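Local coordinates for protein beta-galactosidase (Geobacillus stearothermophilus, PDB 4OIF) that probably hydrolyses terminal non-reducing beta-D-galactose residues of beta-D-galactosides, as a zinc-binding, trimeric member of glycoside hydrolase family 42, at residues A[4-9]-A[633-638]; A[525-530]-A[562-567]. All coordinates share one frame; numbering follows the deposited sequence.

Contact 1 of 2, residues A[4-9]-A[633-638]; sequences YERTYT and RQAPEC
Y4 lays its ring against Q634 at the end of a hairpin strand, where the N-terminal arm of the chain meets the C-terminal domain. One ring face receives CB of Q634, a CH-pi contact with CB 4.1 Å from the ring centroid, displaced toward the rim. The Q634 amide crosses the ring obliquely, the two planes 50° apart, and its OE1 comes to 3.3 Å from CE1 of Y4; NE2 of Q634 is held by D639. The carbonyl of Y4 faces the proline ring, O lying 3.2 Å from CD of P636, and a water spans O of Y4 (2.7 Å) and O of Q634 (2.6 Å). At E5 the contribution is slight: the bent, poorly ordered chain brings OE2 near CG of P636.

R6 supplies the charged grip. Its chain, extended from CG to NE, carries the guanidinium to E637, whose own chain bends at chi2 (-81°) to meet it. NH2 of R6 binds OE2 of E637 at 2.7 Å, within the guanidinium plane, while NH1 reaches OE1 at 3.3 Å, making an end-on, two-nitrogen salt bridge. CB of A635 covers one guanidinium face, 3.5 Å from NH2, and NH2 also donates to O of G403.

P636 and E637 occupy the tight turn joining strands 628-634 and 638-645, closed by the bond from N of A635 to O of C638. Next to that turn, strand 679-685 packs on E637 and C638, while the C-terminal R686 bonds to the carbonyls of A635 and P636.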
loop_
_atom_site.group_PDB
_atom_site.type_symbol
_atom_site.label_atom_id
_atom_site.label_comp_id
_atom_site.label_asym_id
_atom_site.label_seq_id
_atom_site.Cartn_x
_atom_site.Cartn_y
_atom_site.Cartn_z
ATOM N N TYR A 4 15.753 -46.553 20.705
ATOM C CA TYR A 4 16.309 -45.194 20.817
ATOM C C TYR A 4 17.707 -45.079 20.207
ATOM O O TYR A 4 18.529 -44.296 20.686
ATOM C CB TYR A 4 16.410 -44.736 22.284
ATOM C CG TYR A 4 15.119 -44.541 23.050
ATOM C CD1 TYR A 4 14.081 -43.758 22.552
ATOM C CD2 TYR A 4 14.948 -45.139 24.293
ATOM C CE1 TYR A 4 12.903 -43.582 23.277
ATOM C CE2 TYR A 4 13.789 -44.967 25.023
ATOM C CZ TYR A 4 12.770 -44.193 24.515
ATOM O OH TYR A 4 11.625 -44.047 25.267
ATOM N N GLU A 5 18.001 -45.859 19.176
ATOM C CA GLU A 5 19.376 -45.899 18.708
ATOM C C GLU A 5 19.727 -44.587 18.022
ATOM O O GLU A 5 18.881 -43.958 17.392
ATOM C CB GLU A 5 19.614 -47.090 17.777
ATOM C CG GLU A 5 20.853 -47.907 18.160
ATOM C CD GLU A 5 22.141 -47.084 18.137
ATOM O OE1 GLU A 5 22.523 -46.588 17.053
ATOM O OE2 GLU A 5 22.761 -46.912 19.209
ATOM N N ARG A 6 20.975 -44.163 18.179
ATOM C CA ARG A 6 21.442 -42.945 17.536
ATOM C C ARG A 6 21.479 -43.114 16.026
ATOM O O ARG A 6 21.751 -44.198 15.510
ATOM C CB ARG A 6 22.827 -42.550 18.051
ATOM C CG ARG A 6 22.840 -42.065 19.488
ATOM C CD ARG A 6 24.265 -41.829 19.931
ATOM N NE ARG A 6 24.341 -41.178 21.236
ATOM C CZ ARG A 6 24.336 -41.816 22.403
ATOM N NH1 ARG A 6 24.244 -43.143 22.446
ATOM N NH2 ARG A 6 24.416 -41.122 23.533
ATOM N N THR A 7 21.181 -42.036 15.319
ATOM C CA THR A 7 21.294 -42.026 13.872
ATOM C C THR A 7 22.063 -40.771 13.465
ATOM O O THR A 7 21.534 -39.660 13.516
ATOM C CB THR A 7 19.910 -42.069 13.199
ATOM O OG1 THR A 7 19.174 -40.901 13.555
ATOM C CG2 THR A 7 19.125 -43.305 13.650
ATOM N N TYR A 8 23.322 -40.953 13.083
ATOM C CA TYR A 8 24.200 -39.827 12.767
ATOM C C TYR A 8 23.983 -39.314 11.345
ATOM O O TYR A 8 23.914 -40.095 10.395
ATOM C CB TYR A 8 25.661 -40.229 12.963
ATOM C CG TYR A 8 26.020 -40.588 14.393
ATOM C CD1 TYR A 8 26.631 -39.657 15.233
ATOM C CD2 TYR A 8 25.759 -41.855 14.900
ATOM C CE1 TYR A 8 26.968 -39.982 16.536
ATOM C CE2 TYR A 8 26.091 -42.188 16.206
ATOM C CZ TYR A 8 26.695 -41.248 17.017
ATOM O OH TYR A 8 27.027 -41.573 18.312
ATOM N N THR A 9 23.881 -37.997 11.197
ATOM C CA THR A 9 23.591 -37.425 9.886
ATOM C C THR A 9 24.878 -37.062 9.149
ATOM O O THR A 9 24.885 -36.962 7.923
ATOM C CB THR A 9 22.663 -36.179 9.988
ATOM O OG1 THR A 9 23.249 -35.194 10.853
ATOM C CG2 THR A 9 21.282 -36.574 10.522
ATOM N N ARG A 633 15.866 -35.077 24.321
ATOM C CA ARG A 633 16.293 -36.035 23.313
ATOM C C ARG A 633 16.669 -37.329 24.010
ATOM O O ARG A 633 17.106 -37.321 25.146
ATOM C CB ARG A 633 17.447 -35.477 22.493
ATOM C CG ARG A 633 16.989 -34.304 21.643
ATOM C CD ARG A 633 18.097 -33.685 20.877
ATOM N NE ARG A 633 18.615 -34.575 19.850
ATOM C CZ ARG A 633 19.527 -34.199 18.967
ATOM N NH1 ARG A 633 19.994 -32.956 19.013
ATOM N NH2 ARG A 633 19.970 -35.056 18.054
ATOM N N GLN A 634 16.466 -38.450 23.340
ATOM C CA GLN A 634 16.591 -39.725 24.011
ATOM C C GLN A 634 17.651 -40.597 23.371
ATOM O O GLN A 634 17.622 -40.849 22.168
ATOM C CB GLN A 634 15.240 -40.440 24.017
ATOM C CG GLN A 634 14.103 -39.541 24.463
ATOM C CD GLN A 634 12.865 -40.308 24.885
ATOM O OE1 GLN A 634 11.948 -40.516 24.095
ATOM N NE2 GLN A 634 12.832 -40.723 26.140
ATOM N N ALA A 635 18.597 -41.042 24.193
ATOM C CA ALA A 635 19.632 -41.982 23.779
ATOM C C ALA A 635 19.256 -43.386 24.273
ATOM O O ALA A 635 18.330 -43.526 25.072
ATOM C CB ALA A 635 20.983 -41.548 24.327
ATOM N N PRO A 636 19.946 -44.433 23.786
ATOM C CA PRO A 636 19.617 -45.764 24.308
ATOM C C PRO A 636 19.797 -45.839 25.821
ATOM O O PRO A 636 18.926 -46.333 26.534
ATOM C CB PRO A 636 20.619 -46.677 23.600
ATOM C CG PRO A 636 20.996 -45.950 22.360
ATOM C CD PRO A 636 20.964 -44.496 22.719
ATOM N N GLU A 637 20.920 -45.310 26.293
ATOM C CA GLU A 637 21.292 -45.378 27.695
ATOM C C GLU A 637 20.706 -44.265 28.570
ATOM O O GLU A 637 20.646 -44.423 29.789
ATOM C CB GLU A 637 22.818 -45.362 27.819
ATOM C CG GLU A 637 23.485 -44.029 27.474
ATOM C CD GLU A 637 23.676 -43.809 25.972
ATOM O OE1 GLU A 637 23.073 -44.547 25.170
ATOM O OE2 GLU A 637 24.442 -42.893 25.598
ATOM N N CYS A 638 20.284 -43.148 27.978
ATOM C CA CYS A 638 19.813 -42.033 28.800
ATOM C C CYS A 638 18.978 -40.966 28.102
ATOM O O CYS A 638 18.950 -40.849 26.878
ATOM C CB CYS A 638 21.006 -41.341 29.457
ATOM S SG CYS A 638 22.024 -40.450 28.301
HETATM O O HOH W 1 18.555 -41.758 19.910
#

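Contact 2 of 2, residues A[525-530]-A[562-567]; sequences FGMEPI and HAATVE
G526, the first residue after helix 519-525, meets A564 in the bend between two strands, at a helix-to-strand junction in the trimerisation domain. The left-handed backbone of G526 (phi 61°) turns the chain directly into strand 527-534. With no side chain on G526 the segments approach closely: CA of G526 and CA of A564 are 4.4 Å apart.

Backbone hydrogen bonds form the core. O of G526 accepts from N of H562 at 2.8 Å and from N of A564 at 3.0 Å. The two donors reach it from opposite faces of the carbonyl plane, so a single oxygen is gripped by both ends of the bend at 562-564. This fixes the path of the chain as it leaves strand 555-561, the antiparallel partner of strand 527-534, and enters strand 565-570 of a different, larger sheet.

Van der Waals packing sets the methyl of A564 3.2 Å from the carbonyl O of F525. The apolar contact is looser, CB of A564 lying 4.3 Å from CG of M527. M527 otherwise turns from this bend toward I559, T582 and Y593, while F525 packs on A591 and Y593 of strand 589-594.

Among the side chains, one polar pair crosses the contact. CD2 of H562 lies 3.7 Å from CA of M527, and the ring points its NE2 edge at E528. CG of E528 sits between the backbone N and the carbonyl carbon (chi1 55°), and the chain extended beyond it carries the carboxylate to the ring. OE1 of E528 forms a salt bridge with R382 of the second subunit. NE2 of H562 donates to OE2 of E528 at 3.1 Å, with the oxygen almost exactly in the imidazole plane but approached on its anti side, 28° out of the carboxylate plane.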
loop_
_atom_site.group_PDB
_atom_site.type_symbol
_atom_site.label_atom_id
_atom_site.label_comp_id
_atom_site.label_asym_id
_atom_site.label_seq_id
_atom_site.Cartn_x
_atom_site.Cartn_y
_atom_site.Cartn_z
ATOM N N PHE A 525 -16.329 -39.273 12.088
ATOM C CA PHE A 525 -16.631 -38.254 13.084
ATOM C C PHE A 525 -18.068 -38.340 13.598
ATOM O O PHE A 525 -18.422 -37.675 14.567
ATOM C CB PHE A 525 -16.361 -36.861 12.502
ATOM C CG PHE A 525 -14.902 -36.571 12.284
ATOM C CD1 PHE A 525 -14.130 -36.017 13.306
ATOM C CD2 PHE A 525 -14.297 -36.867 11.068
ATOM C CE1 PHE A 525 -12.775 -35.758 13.119
ATOM C CE2 PHE A 525 -12.945 -36.602 10.868
ATOM C CZ PHE A 525 -12.179 -36.050 11.899
ATOM N N GLY A 526 -18.897 -39.147 12.944
ATOM C CA GLY A 526 -20.283 -39.287 13.358
ATOM C C GLY A 526 -21.060 -37.984 13.288
ATOM O O GLY A 526 -22.008 -37.771 14.030
ATOM N N MET A 527 -20.643 -37.111 12.384
ATOM C CA MET A 527 -21.310 -35.841 12.152
ATOM C C MET A 527 -20.898 -35.321 10.773
ATOM O O MET A 527 -20.133 -35.983 10.062
ATOM C CB MET A 527 -20.975 -34.820 13.259
ATOM C CG MET A 527 -19.512 -34.749 13.666
ATOM S SD MET A 527 -18.398 -34.049 12.419
ATOM C CE MET A 527 -18.939 -32.347 12.299
ATOM N N GLU A 528 -21.411 -34.156 10.384
ATOM C CA GLU A 528 -20.870 -33.459 9.215
ATOM C C GLU A 528 -21.075 -31.959 9.322
ATOM O O GLU A 528 -22.022 -31.491 9.965
ATOM C CB GLU A 528 -21.495 -33.981 7.924
ATOM C CG GLU A 528 -23.006 -33.943 7.884
ATOM C CD GLU A 528 -23.559 -34.563 6.606
ATOM O OE1 GLU A 528 -23.044 -34.247 5.507
ATOM O OE2 GLU A 528 -24.500 -35.377 6.705
ATOM N N PRO A 529 -20.168 -31.188 8.717
ATOM C CA PRO A 529 -20.374 -29.736 8.701
ATOM C C PRO A 529 -21.354 -29.372 7.593
ATOM O O PRO A 529 -21.274 -29.964 6.515
ATOM C CB PRO A 529 -18.972 -29.190 8.416
ATOM C CG PRO A 529 -18.307 -30.276 7.615
ATOM C CD PRO A 529 -18.910 -31.586 8.057
ATOM N N ILE A 530 -22.272 -28.444 7.820
ATOM C CA ILE A 530 -23.103 -28.036 6.696
ATOM C C ILE A 530 -22.942 -26.566 6.346
ATOM O O ILE A 530 -23.352 -26.153 5.271
ATOM C CB ILE A 530 -24.591 -28.344 6.942
ATOM C CG1 ILE A 530 -25.143 -27.522 8.098
ATOM C CG2 ILE A 530 -24.780 -29.826 7.223
ATOM C CD1 ILE A 530 -26.596 -27.851 8.410
ATOM N N HIS A 562 -24.752 -37.211 13.813
ATOM C CA HIS A 562 -25.177 -38.578 13.554
ATOM C C HIS A 562 -24.940 -39.450 14.786
ATOM O O HIS A 562 -25.695 -39.380 15.749
ATOM C CB HIS A 562 -24.443 -39.133 12.336
ATOM C CG HIS A 562 -24.733 -38.378 11.078
ATOM N ND1 HIS A 562 -26.008 -38.258 10.565
ATOM C CD2 HIS A 562 -23.923 -37.687 10.242
ATOM C CE1 HIS A 562 -25.968 -37.532 9.461
ATOM N NE2 HIS A 562 -24.716 -37.176 9.241
ATOM N N ALA A 563 -23.878 -40.252 14.764
ATOM C CA ALA A 563 -23.530 -41.096 15.903
ATOM C C ALA A 563 -22.784 -40.343 17.016
ATOM O O ALA A 563 -22.695 -40.821 18.152
ATOM C CB ALA A 563 -22.701 -42.272 15.432
ATOM N N ALA A 564 -22.264 -39.163 16.697
ATOM C CA ALA A 564 -21.335 -38.473 17.589
ATOM C C ALA A 564 -21.984 -37.934 18.859
ATOM O O ALA A 564 -23.176 -37.672 18.910
ATOM C CB ALA A 564 -20.646 -37.338 16.847
ATOM N N THR A 565 -21.166 -37.770 19.885
ATOM C CA THR A 565 -21.592 -37.189 21.146
ATOM C C THR A 565 -21.339 -35.688 21.091
ATOM O O THR A 565 -20.269 -35.249 20.652
ATOM C CB THR A 565 -20.826 -37.822 22.336
ATOM O OG1 THR A 565 -21.054 -39.233 22.347
ATOM C CG2 THR A 565 -21.256 -37.238 23.650
ATOM N N VAL A 566 -22.316 -34.896 21.512
ATOM C CA VAL A 566 -22.129 -33.457 21.551
ATOM C C VAL A 566 -21.379 -33.063 22.808
ATOM O O VAL A 566 -21.871 -33.271 23.907
ATOM C CB VAL A 566 -23.455 -32.716 21.508
ATOM C CG1 VAL A 566 -23.215 -31.218 21.616
ATOM C CG2 VAL A 566 -24.203 -33.065 20.225
ATOM N N GLU A 567 -20.182 -32.507 22.639
ATOM C CA GLU A 567 -19.335 -32.139 23.768
ATOM C C GLU A 567 -19.436 -30.669 24.106
ATOM O O GLU A 567 -19.258 -30.270 25.250
ATOM C CB GLU A 567 -17.885 -32.490 23.471
ATOM C CG GLU A 567 -17.686 -33.921 23.054
ATOM C CD GLU A 567 -17.735 -34.868 24.226
ATOM O OE1 GLU A 567 -18.020 -34.415 25.353
ATOM O OE2 GLU A 567 -17.483 -36.071 24.027
#

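In the fold
From the N terminus, residues 4-9 run ahead of strand 16-21, the start of the TIM-barrel domain, and meet residues 633-638 near the end of the chain. Contact 1 therefore closes a loop of more than 600 residues, joining the arm in front of the barrel to the small antiparallel C-terminal sheet. Contact 2 falls wholly within that span and closes a short loop of its own, whose 31 intervening residues include strands 541-545, 548-553 and 555-561. It links a two-stranded sheet to the ten-stranded sheet of the trimerisation domain. The two contacts nest without crossing; their centres are 42 Å apart and their nearest atoms about 27 Å.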